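Local structure of cytochrome C (Marichromatium purpuratum 984, 5LO9) at residues 266-271 against 289-294; 271-276 against 416-421. The protein probably oxidises thiosulfate to tetrathionate, as a TsdBA-type thiosulfate dehydrogenase that passes electrons through covalently bound c-type hemes. One frame throughout, in Å; residues are numbered along the deposited sequence.

How the contacts relate
Contact 1 is core packing and contact 2 is surface packing. Both use the end of helix 256-269 or the loop that follows it, and they share T271. In contact 1 the end of that helix packs on the heme-binding segment 289-294, by van der Waals contact with no hydrogen bond across. In contact 2 the loop meets the hairpin that carries strand 418-421. That meeting is polar, with a hydrogen bond from the N272 amide, a weak hydroxyl-carboxylate contact and a water. H270 ND1 probably hydrogen-bonds E418 OE1 at 2.8 Å, and R266 NE makes a 3.0 Å salt bridge to D274 OD1. Contact 1 lies beside one heme and, through R269, reaches a propionate of contact 2's heme.

Contact 1 of 2, residues 266-271 against 289-294; sequences RLFRHT and GCHLDN. With HEC (heme c), chain E; EDO (1,2-ethanediol), chain B.
F268 has its CG roughly anti to the backbone N (chi1 -157°), which sends the ring from the end of helix 256-269 towards H291 and N294. These two belong to the segment that closes the CXXCH heme-binding motif, C287 to H291. H291 NE2 binds the heme iron at 2.2 Å. C290 SG makes its thioether to heme atom CAC, at 2.0 Å.

The ring works mostly through its edge. Its CZ lies 3.8 Å from H291 CB, so it packs behind the ligand histidine and not against the iron-binding end. H291 ND1 is held by the carbonyl of S301, which should help fix the rotation of the imidazole. F268 CE1 also approaches the heme methyl CMB obliquely, at 3.9 Å. The ring therefore touches both the axial ligand and the porphyrin. Thiosulfate is bound close to H291, and the ring thus backs the axial ligand of the heme beside the substrate site. L356 of helix 351-363 also meets the ring.

N294 slides past F268 in the opposite direction, with its amide plane turned 82° from the ring. Its OD1 sits at the ring edge, 3.2 Å from F268 CD2. The same oxygen rests 3.3 Å from R269 CB. N294 ND2 is bonded to the carbonyl of A265, one residue ahead of the helix-end segment, and makes a weak bond to a 1,2-ethanediol.

R269 gives N294 its aliphatic base, while its NH2 bonds a propionate oxygen of the second heme, the one met by F421. Its guanidinium is nearly parallel to the N294 amide. No hydrogen bond joins the two segments. The helix end is tied back on itself instead: T271 OG1 donates to L267 O at 2.7 Å, in the carbonyl plane.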
ATOM      1  N   ARG A 266     -16.991  -2.758   6.781  1.00 33.82           N
ATOM      2  CA  ARG A 266     -17.762  -3.541   7.737  1.00 34.56           C
ATOM      3  C   ARG A 266     -16.872  -4.430   8.608  1.00 39.62           C
ATOM      4  O   ARG A 266     -17.177  -4.628   9.790  1.00 43.10           O
ATOM      5  CB  ARG A 266     -18.848  -4.318   6.969  1.00 32.21           C
ATOM      6  CG  ARG A 266     -18.919  -5.810   7.088  1.00 40.20           C
ATOM      7  CD  ARG A 266     -20.380  -6.319   6.952  1.00 47.11           C
ATOM      8  NE  ARG A 266     -20.681  -7.143   8.130  1.00 62.46           N
ATOM      9  CZ  ARG A 266     -21.736  -7.001   8.927  1.00 72.05           C
ATOM     10  NH1 ARG A 266     -22.632  -6.054   8.660  1.00 75.51           N
ATOM     11  NH2 ARG A 266     -21.887  -7.811   9.999  1.00 70.72           N
ATOM     12  N   LEU A 267     -15.736  -4.898   8.099  1.00 35.56           N
ATOM     13  CA  LEU A 267     -14.819  -5.619   8.961  1.00 35.89           C
ATOM     14  C   LEU A 267     -14.216  -4.698  10.007  1.00 38.61           C
ATOM     15  O   LEU A 267     -13.908  -5.130  11.119  1.00 31.81           O
ATOM     16  CB  LEU A 267     -13.715  -6.226   8.136  1.00 32.74           C
ATOM     17  CG  LEU A 267     -14.049  -7.289   7.102  1.00 41.19           C
ATOM     18  CD1 LEU A 267     -12.740  -7.810   6.480  1.00 46.80           C
ATOM     19  CD2 LEU A 267     -14.799  -8.400   7.752  1.00 45.17           C
ATOM     20  N   PHE A 268     -13.994  -3.438   9.641  1.00 36.40           N
ATOM     21  CA  PHE A 268     -13.465  -2.465  10.585  1.00 41.59           C
ATOM     22  C   PHE A 268     -14.431  -2.241  11.747  1.00 41.65           C
ATOM     23  O   PHE A 268     -14.015  -2.123  12.910  1.00 34.47           O
ATOM     24  CB  PHE A 268     -13.204  -1.153   9.842  1.00 39.59           C
ATOM     25  CG  PHE A 268     -12.197  -0.256  10.497  1.00 34.92           C
ATOM     26  CD1 PHE A 268     -10.857  -0.368  10.185  1.00 35.28           C
ATOM     27  CD2 PHE A 268     -12.599   0.715  11.399  1.00 33.45           C
ATOM     28  CE1 PHE A 268      -9.907   0.473  10.761  1.00 36.14           C
ATOM     29  CE2 PHE A 268     -11.667   1.561  11.974  1.00 42.34           C
ATOM     30  CZ  PHE A 268     -10.303   1.432  11.654  1.00 35.49           C
ATOM     31  N   ARG A 269     -15.725  -2.162  11.437  1.00 38.28           N
ATOM     32  CA  ARG A 269     -16.780  -1.853  12.389  1.00 37.58           C
ATOM     33  C   ARG A 269     -17.306  -3.097  13.118  1.00 41.56           C
ATOM     34  O   ARG A 269     -17.759  -3.004  14.270  1.00 40.64           O
ATOM     35  CB  ARG A 269     -17.916  -1.149  11.629  1.00 38.11           C
ATOM     36  CG  ARG A 269     -19.135  -0.753  12.428  1.00 30.48           C
ATOM     37  CD  ARG A 269     -18.843   0.361  13.403  1.00 33.50           C
ATOM     38  NE  ARG A 269     -18.423  -0.132  14.711  1.00 46.19           N
ATOM     39  CZ  ARG A 269     -18.241   0.621  15.791  1.00 41.07           C
ATOM     40  NH1 ARG A 269     -18.438   1.936  15.763  1.00 38.27           N
ATOM     41  NH2 ARG A 269     -17.844   0.038  16.908  1.00 43.24           N
ATOM     42  N   HIS A 270     -17.280  -4.260  12.482  1.00 43.62           N
ATOM     43  CA  HIS A 270     -17.864  -5.459  13.069  1.00 40.67           C
ATOM     44  C   HIS A 270     -16.834  -6.571  13.131  1.00 36.52           C
ATOM     45  O   HIS A 270     -17.141  -7.728  12.883  1.00 37.93           O
ATOM     46  CB  HIS A 270     -19.100  -5.890  12.294  1.00 44.31           C
ATOM     47  CG  HIS A 270     -20.152  -4.817  12.203  1.00 48.52           C
ATOM     48  ND1 HIS A 270     -21.087  -4.601  13.194  1.00 46.75           N
ATOM     49  CD2 HIS A 270     -20.396  -3.885  11.251  1.00 41.41           C
ATOM     50  CE1 HIS A 270     -21.878  -3.604  12.842  1.00 44.35           C
ATOM     51  NE2 HIS A 270     -21.478  -3.145  11.671  1.00 38.92           N
ATOM     52  N   THR A 271     -15.605  -6.211  13.522  1.00 33.83           N
ATOM     53  CA  THR A 271     -14.473  -7.117  13.409  1.00 33.27           C
ATOM     54  C   THR A 271     -14.741  -8.434  14.121  1.00 43.54           C
ATOM     55  O   THR A 271     -14.336  -9.511  13.646  1.00 43.42           O
ATOM     56  CB  THR A 271     -13.224  -6.471  13.997  1.00 35.58           C
ATOM     57  OG1 THR A 271     -13.217  -5.055  13.741  1.00 34.09           O
ATOM     58  CG2 THR A 271     -12.003  -7.085  13.349  1.00 29.71           C
ATOM     59  N   GLY A 289     -13.577   0.783  17.603  1.00 42.02           N
ATOM     60  CA  GLY A 289     -13.693   1.203  18.984  1.00 45.67           C
ATOM     61  C   GLY A 289     -12.525   2.044  19.463  1.00 43.02           C
ATOM     62  O   GLY A 289     -12.649   2.779  20.447  1.00 37.86           O
ATOM     63  N   CYS A 290     -11.358   1.875  18.859  1.00 36.49           N
ATOM     64  CA  CYS A 290     -10.221   2.712  19.183  1.00 36.95           C
ATOM     65  C   CYS A 290      -9.901   3.719  18.086  1.00 39.72           C
ATOM     66  O   CYS A 290      -8.999   4.538  18.272  1.00 45.33           O
ATOM     67  CB  CYS A 290      -8.991   1.851  19.448  1.00 31.33           C
ATOM     68  SG  CYS A 290      -9.196   0.619  20.757  1.00 37.22           S
ATOM     69  N   HIS A 291     -10.575   3.645  16.934  1.00 37.61           N
ATOM     70  CA  HIS A 291     -10.304   4.487  15.759  1.00 38.94           C
ATOM     71  C   HIS A 291     -11.660   5.065  15.358  1.00 42.71           C
ATOM     72  O   HIS A 291     -12.364   4.551  14.477  1.00 38.33           O
ATOM     73  CB  HIS A 291      -9.649   3.711  14.603  1.00 36.93           C
ATOM     74  CG  HIS A 291      -8.333   3.077  14.945  1.00 36.48           C
ATOM     75  ND1 HIS A 291      -7.153   3.786  14.962  1.00 37.89           N
ATOM     76  CD2 HIS A 291      -8.003   1.790  15.233  1.00 36.91           C
ATOM     77  CE1 HIS A 291      -6.152   2.967  15.259  1.00 38.91           C
ATOM     78  NE2 HIS A 291      -6.639   1.750  15.424  1.00 35.32           N
ATOM     79  N   LEU A 292     -12.040   6.140  16.032  1.00 41.37           N
ATOM     80  CA  LEU A 292     -13.432   6.554  16.049  1.00 44.58           C
ATOM     81  C   LEU A 292     -13.934   7.038  14.677  1.00 40.89           C
ATOM     82  O   LEU A 292     -13.178   7.453  13.789  1.00 38.04           O
ATOM     83  CB  LEU A 292     -13.588   7.641  17.091  1.00 37.01           C
ATOM     84  CG  LEU A 292     -13.136   7.232  18.478  1.00 42.39           C
ATOM     85  CD1 LEU A 292     -13.332   8.398  19.394  1.00 33.69           C
ATOM     86  CD2 LEU A 292     -13.919   6.033  18.956  1.00 41.15           C
ATOM     87  N   ASP A 293     -15.253   7.020  14.543  1.00 42.57           N
ATOM     88  CA  ASP A 293     -15.926   7.314  13.281  1.00 42.41           C
ATOM     89  C   ASP A 293     -15.436   6.357  12.204  1.00 40.00           C
ATOM     90  O   ASP A 293     -15.231   6.730  11.045  1.00 43.32           O
ATOM     91  CB  ASP A 293     -15.753   8.776  12.846  1.00 41.98           C
ATOM     92  CG  ASP A 293     -16.801   9.190  11.819  1.00 43.32           C
ATOM     93  OD1 ASP A 293     -17.754   8.387  11.630  1.00 45.78           O
ATOM     94  OD2 ASP A 293     -16.708  10.299  11.234  1.00 37.60           O
ATOM     95  N   ASN A 294     -15.212   5.117  12.618  1.00 40.61           N
ATOM     96  CA  ASN A 294     -14.836   4.030  11.707  1.00 42.61           C
ATOM     97  C   ASN A 294     -13.560   4.360  10.940  1.00 43.07           C
ATOM     98  O   ASN A 294     -13.407   4.027   9.764  1.00 46.84           O
ATOM     99  CB  ASN A 294     -15.981   3.693  10.761  1.00 37.14           C
ATOM    100  CG  ASN A 294     -16.046   2.211  10.444  1.00 37.62           C
ATOM    101  OD1 ASN A 294     -15.750   1.363  11.298  1.00 37.25           O
ATOM    102  ND2 ASN A 294     -16.479   1.888   9.225  1.00 37.48           N
TER
HETATM  103 FE   HEC E1003      -5.222   0.106  15.781  1.00 47.04          FE
HETATM  104  CHA HEC E1003      -2.465   2.243  15.361  1.00 38.93           C
HETATM  105  CHB HEC E1003      -5.368  -0.436  12.325  1.00 32.99           C
HETATM  106  CHC HEC E1003      -7.818  -2.243  16.236  1.00 34.12           C
HETATM  107  CHD HEC E1003      -5.350   0.949  19.111  1.00 34.97           C
HETATM  108  NA  HEC E1003      -4.116   0.795  14.157  1.00 36.84           N
HETATM  109  C1A HEC E1003      -3.070   1.612  14.202  1.00 39.05           C
HETATM  110  C2A HEC E1003      -2.490   1.897  12.871  1.00 37.41           C
HETATM  111  C3A HEC E1003      -3.335   1.126  11.977  1.00 31.77           C
HETATM  112  C4A HEC E1003      -4.322   0.469  12.869  1.00 34.84           C
HETATM  113  CMA HEC E1003      -3.228   1.057  10.496  1.00 35.49           C
HETATM  114  CAA HEC E1003      -1.334   2.809  12.547  1.00 39.57           C
HETATM  115  CBA HEC E1003      -1.779   4.256  12.735  1.00 33.86           C
HETATM  116  CGA HEC E1003      -0.709   5.233  12.280  1.00 37.48           C
HETATM  117  O1A HEC E1003      -1.075   6.409  12.057  1.00 28.28           O
HETATM  118  O2A HEC E1003       0.496   4.854  12.162  1.00 37.06           O
HETATM  119  NB  HEC E1003      -6.380  -1.114  14.545  1.00 37.14           N
HETATM  120  C1B HEC E1003      -6.282  -1.179  13.199  1.00 37.08           C
HETATM  121  C2B HEC E1003      -7.213  -2.142  12.603  1.00 30.60           C
HETATM  122  C3B HEC E1003      -7.926  -2.677  13.755  1.00 34.52           C
HETATM  123  C4B HEC E1003      -7.320  -1.978  14.903  1.00 31.80           C
HETATM  124  CMB HEC E1003      -7.408  -2.458  11.163  1.00 38.33           C
HETATM  125  CAB HEC E1003      -8.997  -3.718  13.744  1.00 36.16           C
HETATM  126  CBB HEC E1003      -8.373  -5.016  13.234  1.00 34.73           C
HETATM  127  NC  HEC E1003      -6.374  -0.549  17.395  1.00 43.70           N
HETATM  128  C1C HEC E1003      -7.361  -1.458  17.385  1.00 36.97           C
HETATM  129  C2C HEC E1003      -8.025  -1.611  18.701  1.00 31.13           C
HETATM  130  C3C HEC E1003      -7.280  -0.668  19.552  1.00 35.17           C
HETATM  131  C4C HEC E1003      -6.296  -0.060  18.627  1.00 32.01           C
HETATM  132  CMC HEC E1003      -9.165  -2.539  19.032  1.00 36.56           C
HETATM  133  CAC HEC E1003      -7.473  -0.298  21.011  1.00 36.03           C
HETATM  134  CBC HEC E1003      -7.533  -1.509  21.887  1.00 43.66           C
HETATM  135  ND  HEC E1003      -4.088   1.360  17.000  1.00 43.60           N
HETATM  136  C1D HEC E1003      -4.298   1.549  18.294  1.00 36.72           C
HETATM  137  C2D HEC E1003      -3.348   2.502  18.895  1.00 40.61           C
HETATM  138  C3D HEC E1003      -2.455   2.909  17.795  1.00 40.88           C
HETATM  139  C4D HEC E1003      -3.031   2.113  16.676  1.00 42.11           C
HETATM  140  CMD HEC E1003      -3.340   2.894  20.332  1.00 46.59           C
HETATM  141  CAD HEC E1003      -1.285   3.877  17.785  1.00 45.00           C
HETATM  142  CBD HEC E1003      -0.148   3.556  18.779  1.00 69.31           C
HETATM  143  CGD HEC E1003       0.625   2.232  18.606  1.00 84.74           C
HETATM  144  O1D HEC E1003       0.046   1.107  18.523  1.00 78.31           O
HETATM  145  O2D HEC E1003       1.885   2.294  18.594  1.00 93.03           O
HETATM  146  C1  EDO B1021     -18.655   3.294   6.902  1.00 32.28           C
HETATM  147  O1  EDO B1021     -19.024   3.477   8.254  1.00 44.40           O
HETATM  148  C2  EDO B1021     -17.811   4.499   6.455  1.00 56.87           C
HETATM  149  O2  EDO B1021     -16.383   4.376   6.253  1.00 51.47           O

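Contact 2 of 2, residues 271-276 against 416-421; sequences TNTDPR and DGEVVF. With HEC (heme c), chain F.
N272 and T273 reach across to G417, E418 and V419 at the tip of a beta hairpin. Strands 413-415 and 418-421 form the hairpin, and D416 and G417 have the backbone angles of a type I' turn.

The closer-packed part centres on N272. Its CG stands between the backbone N and the carbonyl carbon (chi1 68°), which turns the amide towards the hairpin. ND2 donates to G417 O at 3.2 Å, and that oxygen lies only 11° out of the amide plane. The bond runs nearly straight off the carbonyl. V419 CG2 packs against the amide at a slant, 3.8 Å from N272 OD1. With an alanine in place of N272, G417 O would probably lose this donor and a gap would open beside the V419 methyl.

The looser, solvent side is at T273 and the exposed G417. The T273 methyl CG2 touches G417 O. The side chains of T273 and E418 cross at about a right angle, and T273 OG1 faces the E418 carboxylate, OE2 nearest at 3.2 Å, in a weak contact at best. The firmer partner of E418 is H270 ND1, just before the loop.

Further along the loop, D274 forms an Asx turn, its OD2 accepting from R276 N. At the other end of the hairpin, V420 and F421 pair with L413 in a classic bulge. F421 lies against a heme, with CD1 3.6 Å from meso carbon CHD.

A water links the two sides of the contact. It accepts from V419 N at 2.9 Å and lies within bonding distance of N272 OD1 and of E418 OE1, 2.8 Å from the latter.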
ATOM      1  N   THR A 271     -15.605  -6.211  13.522  1.00 33.83           N
ATOM      2  CA  THR A 271     -14.473  -7.117  13.409  1.00 33.27           C
ATOM      3  C   THR A 271     -14.741  -8.434  14.121  1.00 43.54           C
ATOM      4  O   THR A 271     -14.336  -9.511  13.646  1.00 43.42           O
ATOM      5  CB  THR A 271     -13.224  -6.471  13.997  1.00 35.58           C
ATOM      6  OG1 THR A 271     -13.217  -5.055  13.741  1.00 34.09           O
ATOM      7  CG2 THR A 271     -12.003  -7.085  13.349  1.00 29.71           C
ATOM      8  N   ASN A 272     -15.449  -8.375  15.243  1.00 39.94           N
ATOM      9  CA  ASN A 272     -15.562  -9.528  16.121  1.00 42.02           C
ATOM     10  C   ASN A 272     -16.719 -10.447  15.752  1.00 39.89           C
ATOM     11  O   ASN A 272     -16.767 -11.578  16.246  1.00 35.55           O
ATOM     12  CB  ASN A 272     -15.743  -9.057  17.560  1.00 41.88           C
ATOM     13  CG  ASN A 272     -17.059  -8.379  17.762  1.00 38.16           C
ATOM     14  OD1 ASN A 272     -17.374  -7.398  17.106  1.00 41.16           O
ATOM     15  ND2 ASN A 272     -17.886  -8.965  18.598  1.00 45.54           N
ATOM     16  N   THR A 273     -17.632  -9.994  14.899  1.00 35.88           N
ATOM     17  CA  THR A 273     -18.826 -10.749  14.558  1.00 42.08           C
ATOM     18  C   THR A 273     -18.919 -11.177  13.103  1.00 39.06           C
ATOM     19  O   THR A 273     -19.683 -12.105  12.798  1.00 45.64           O
ATOM     20  CB  THR A 273     -20.078  -9.933  14.875  1.00 40.08           C
ATOM     21  OG1 THR A 273     -20.126  -8.809  13.990  1.00 48.12           O
ATOM     22  CG2 THR A 273     -20.016  -9.462  16.275  1.00 38.70           C
ATOM     23  N   ASP A 274     -18.228 -10.508  12.197  1.00 39.60           N
ATOM     24  CA  ASP A 274     -18.294 -10.888  10.799  1.00 46.77           C
ATOM     25  C   ASP A 274     -17.652 -12.265  10.584  1.00 49.86           C
ATOM     26  O   ASP A 274     -16.544 -12.528  11.091  1.00 41.06           O
ATOM     27  CB  ASP A 274     -17.603  -9.841   9.937  1.00 42.76           C
ATOM     28  CG  ASP A 274     -17.818 -10.085   8.460  1.00 44.26           C
ATOM     29  OD1 ASP A 274     -18.760  -9.484   7.892  1.00 46.66           O
ATOM     30  OD2 ASP A 274     -17.045 -10.883   7.878  1.00 40.43           O
ATOM     31  N   PRO A 275     -18.294 -13.151   9.805  1.00 45.77           N
ATOM     32  CA  PRO A 275     -17.767 -14.526   9.653  1.00 47.78           C
ATOM     33  C   PRO A 275     -16.360 -14.600   9.095  1.00 44.70           C
ATOM     34  O   PRO A 275     -15.643 -15.554   9.407  1.00 48.78           O
ATOM     35  CB  PRO A 275     -18.770 -15.181   8.696  1.00 47.79           C
ATOM     36  CG  PRO A 275     -20.008 -14.373   8.854  1.00 56.38           C
ATOM     37  CD  PRO A 275     -19.550 -12.975   9.073  1.00 48.89           C
ATOM     38  N   ARG A 276     -15.924 -13.615   8.318  1.00 45.15           N
ATOM     39  CA  ARG A 276     -14.562 -13.637   7.797  1.00 42.94           C
ATOM     40  C   ARG A 276     -13.500 -13.247   8.827  1.00 39.55           C
ATOM     41  O   ARG A 276     -12.436 -13.862   8.866  1.00 41.84           O
ATOM     42  CB  ARG A 276     -14.463 -12.729   6.592  1.00 42.67           C
ATOM     43  CG  ARG A 276     -15.293 -13.242   5.417  1.00 47.11           C
ATOM     44  CD  ARG A 276     -14.761 -12.712   4.141  1.00 54.02           C
ATOM     45  NE  ARG A 276     -15.113 -13.534   3.000  1.00 61.35           N
ATOM     46  CZ  ARG A 276     -16.236 -13.389   2.307  1.00 72.50           C
ATOM     47  NH1 ARG A 276     -17.150 -12.451   2.650  1.00 68.21           N
ATOM     48  NH2 ARG A 276     -16.437 -14.199   1.271  1.00 63.93           N
ATOM     49  N   ASP A 416     -26.617  -8.460  21.320  1.00 51.63           N
ATOM     50  CA  ASP A 416     -26.751  -9.396  20.190  1.00 50.41           C
ATOM     51  C   ASP A 416     -25.381  -9.699  19.576  1.00 41.34           C
ATOM     52  O   ASP A 416     -25.233  -9.795  18.363  1.00 39.03           O
ATOM     53  CB  ASP A 416     -27.717  -8.873  19.121  1.00 42.73           C
ATOM     54  CG  ASP A 416     -29.175  -8.708  19.644  1.00 77.73           C
ATOM     55  OD1 ASP A 416     -29.976  -7.930  19.041  1.00 61.37           O
ATOM     56  OD2 ASP A 416     -29.520  -9.360  20.668  1.00 93.73           O
ATOM     57  N   GLY A 417     -24.362  -9.849  20.432  1.00 39.71           N
ATOM     58  CA  GLY A 417     -23.011 -10.121  19.987  1.00 37.74           C
ATOM     59  C   GLY A 417     -22.195  -8.926  19.533  1.00 43.84           C
ATOM     60  O   GLY A 417     -20.968  -9.047  19.437  1.00 48.30           O
ATOM     61  N   GLU A 418     -22.828  -7.790  19.226  1.00 42.44           N
ATOM     62  CA  GLU A 418     -22.122  -6.575  18.825  1.00 40.34           C
ATOM     63  C   GLU A 418     -21.544  -5.839  20.024  1.00 41.22           C
ATOM     64  O   GLU A 418     -22.150  -5.796  21.098  1.00 41.05           O
ATOM     65  CB  GLU A 418     -23.063  -5.623  18.090  1.00 38.28           C
ATOM     66  CG  GLU A 418     -23.677  -6.186  16.795  1.00 44.23           C
ATOM     67  CD  GLU A 418     -22.659  -6.689  15.751  1.00 56.45           C
ATOM     68  OE1 GLU A 418     -21.588  -6.050  15.511  1.00 44.88           O
ATOM     69  OE2 GLU A 418     -22.952  -7.780  15.198  1.00 65.92           O
ATOM     70  N   VAL A 419     -20.374  -5.240  19.828  1.00 41.06           N
ATOM     71  CA  VAL A 419     -19.732  -4.465  20.883  1.00 39.95           C
ATOM     72  C   VAL A 419     -20.363  -3.085  20.902  1.00 40.52           C
ATOM     73  O   VAL A 419     -20.138  -2.288  19.992  1.00 40.25           O
ATOM     74  CB  VAL A 419     -18.216  -4.336  20.683  1.00 44.26           C
ATOM     75  CG1 VAL A 419     -17.615  -3.675  21.912  1.00 41.06           C
ATOM     76  CG2 VAL A 419     -17.545  -5.675  20.453  1.00 50.36           C
ATOM     77  N   VAL A 420     -21.064  -2.763  21.976  1.00 40.21           N
ATOM     78  CA  VAL A 420     -21.533  -1.398  22.140  1.00 40.69           C
ATOM     79  C   VAL A 420     -20.510  -0.583  22.907  1.00 35.89           C
ATOM     80  O   VAL A 420     -20.058   0.447  22.416  1.00 42.19           O
ATOM     81  CB  VAL A 420     -22.883  -1.365  22.857  1.00 37.44           C
ATOM     82  CG1 VAL A 420     -23.300   0.042  23.066  1.00 39.83           C
ATOM     83  CG2 VAL A 420     -23.914  -2.085  22.062  1.00 32.73           C
ATOM     84  N   PHE A 421     -20.134  -1.043  24.093  1.00 35.99           N
ATOM     85  CA  PHE A 421     -19.140  -0.364  24.923  1.00 39.81           C
ATOM     86  C   PHE A 421     -18.007  -1.339  25.171  1.00 37.32           C
ATOM     87  O   PHE A 421     -18.223  -2.390  25.800  1.00 33.82           O
ATOM     88  CB  PHE A 421     -19.741   0.110  26.245  1.00 40.14           C
ATOM     89  CG  PHE A 421     -20.953   0.936  26.059  1.00 35.90           C
ATOM     90  CD1 PHE A 421     -20.895   2.068  25.258  1.00 33.80           C
ATOM     91  CD2 PHE A 421     -22.160   0.582  26.649  1.00 42.46           C
ATOM     92  CE1 PHE A 421     -22.007   2.841  25.053  1.00 34.73           C
ATOM     93  CE2 PHE A 421     -23.318   1.343  26.430  1.00 39.75           C
ATOM     94  CZ  PHE A 421     -23.235   2.481  25.637  1.00 39.86           C
TER
HETATM   95 FE   HEC F1004     -15.237   5.125  26.288  1.00 45.32          FE
HETATM   96  CHA HEC F1004     -14.118   3.419  23.456  1.00 32.16           C
HETATM   97  CHB HEC F1004     -12.081   4.867  27.767  1.00 38.06           C
HETATM   98  CHC HEC F1004     -16.307   7.175  28.865  1.00 36.70           C
HETATM   99  CHD HEC F1004     -18.565   4.863  25.137  1.00 35.73           C
HETATM  100  NA  HEC F1004     -13.418   4.278  25.720  1.00 36.42           N
HETATM  101  C1A HEC F1004     -13.174   3.631  24.570  1.00 34.70           C
HETATM  102  C2A HEC F1004     -11.774   3.127  24.506  1.00 32.82           C
HETATM  103  C3A HEC F1004     -11.178   3.565  25.755  1.00 35.00           C
HETATM  104  C4A HEC F1004     -12.297   4.265  26.442  1.00 35.97           C
HETATM  105  CMA HEC F1004      -9.763   3.335  26.188  1.00 36.87           C
HETATM  106  CAA HEC F1004     -11.059   2.376  23.430  1.00 30.18           C
HETATM  107  CBA HEC F1004     -10.518   1.080  24.044  1.00 44.03           C
HETATM  108  CGA HEC F1004     -11.152  -0.169  23.495  1.00 39.62           C
HETATM  109  O1A HEC F1004     -12.007  -0.059  22.604  1.00 36.16           O
HETATM  110  O2A HEC F1004     -10.779  -1.256  23.987  1.00 43.29           O
HETATM  111  NB  HEC F1004     -14.343   5.884  27.998  1.00 37.01           N
HETATM  112  C1B HEC F1004     -13.104   5.676  28.423  1.00 35.83           C
HETATM  113  C2B HEC F1004     -12.802   6.382  29.688  1.00 33.43           C
HETATM  114  C3B HEC F1004     -14.047   7.072  30.007  1.00 40.65           C
HETATM  115  C4B HEC F1004     -14.925   6.703  28.873  1.00 37.75           C
HETATM  116  CMB HEC F1004     -11.531   6.363  30.455  1.00 38.50           C
HETATM  117  CAB HEC F1004     -14.359   7.973  31.173  1.00 33.39           C
HETATM  118  CBB HEC F1004     -13.396   9.134  31.102  1.00 31.72           C
HETATM  119  NC  HEC F1004     -17.092   5.873  26.901  1.00 44.88           N
HETATM  120  C1C HEC F1004     -17.312   6.664  27.941  1.00 36.50           C
HETATM  121  C2C HEC F1004     -18.732   6.986  28.153  1.00 35.44           C
HETATM  122  C3C HEC F1004     -19.409   6.308  27.065  1.00 35.02           C
HETATM  123  C4C HEC F1004     -18.289   5.631  26.360  1.00 42.63           C
HETATM  124  CMC HEC F1004     -19.308   7.809  29.258  1.00 43.00           C
HETATM  125  CAC HEC F1004     -20.873   6.201  26.721  1.00 37.45           C
HETATM  126  CBC HEC F1004     -21.646   7.472  26.596  1.00 42.19           C
HETATM  127  ND  HEC F1004     -16.157   4.314  24.600  1.00 40.01           N
HETATM  128  C1D HEC F1004     -17.467   4.319  24.313  1.00 38.46           C
HETATM  129  C2D HEC F1004     -17.741   3.677  23.000  1.00 36.71           C
HETATM  130  C3D HEC F1004     -16.435   3.274  22.509  1.00 34.15           C
HETATM  131  C4D HEC F1004     -15.526   3.719  23.573  1.00 34.14           C
HETATM  132  CMD HEC F1004     -19.037   3.481  22.301  1.00 38.47           C
HETATM  133  CAD HEC F1004     -16.152   2.566  21.229  1.00 43.27           C
HETATM  134  CBD HEC F1004     -16.256   3.616  20.126  1.00 39.05           C
HETATM  135  CGD HEC F1004     -16.935   3.075  18.874  1.00 37.69           C
HETATM  136  O1D HEC F1004     -17.392   1.920  18.812  1.00 42.25           O
HETATM  137  O2D HEC F1004     -17.050   3.833  17.907  1.00 49.41           O
HETATM  138  O   HOH W   1     -19.394  -5.332  17.055  1.00 36.33           O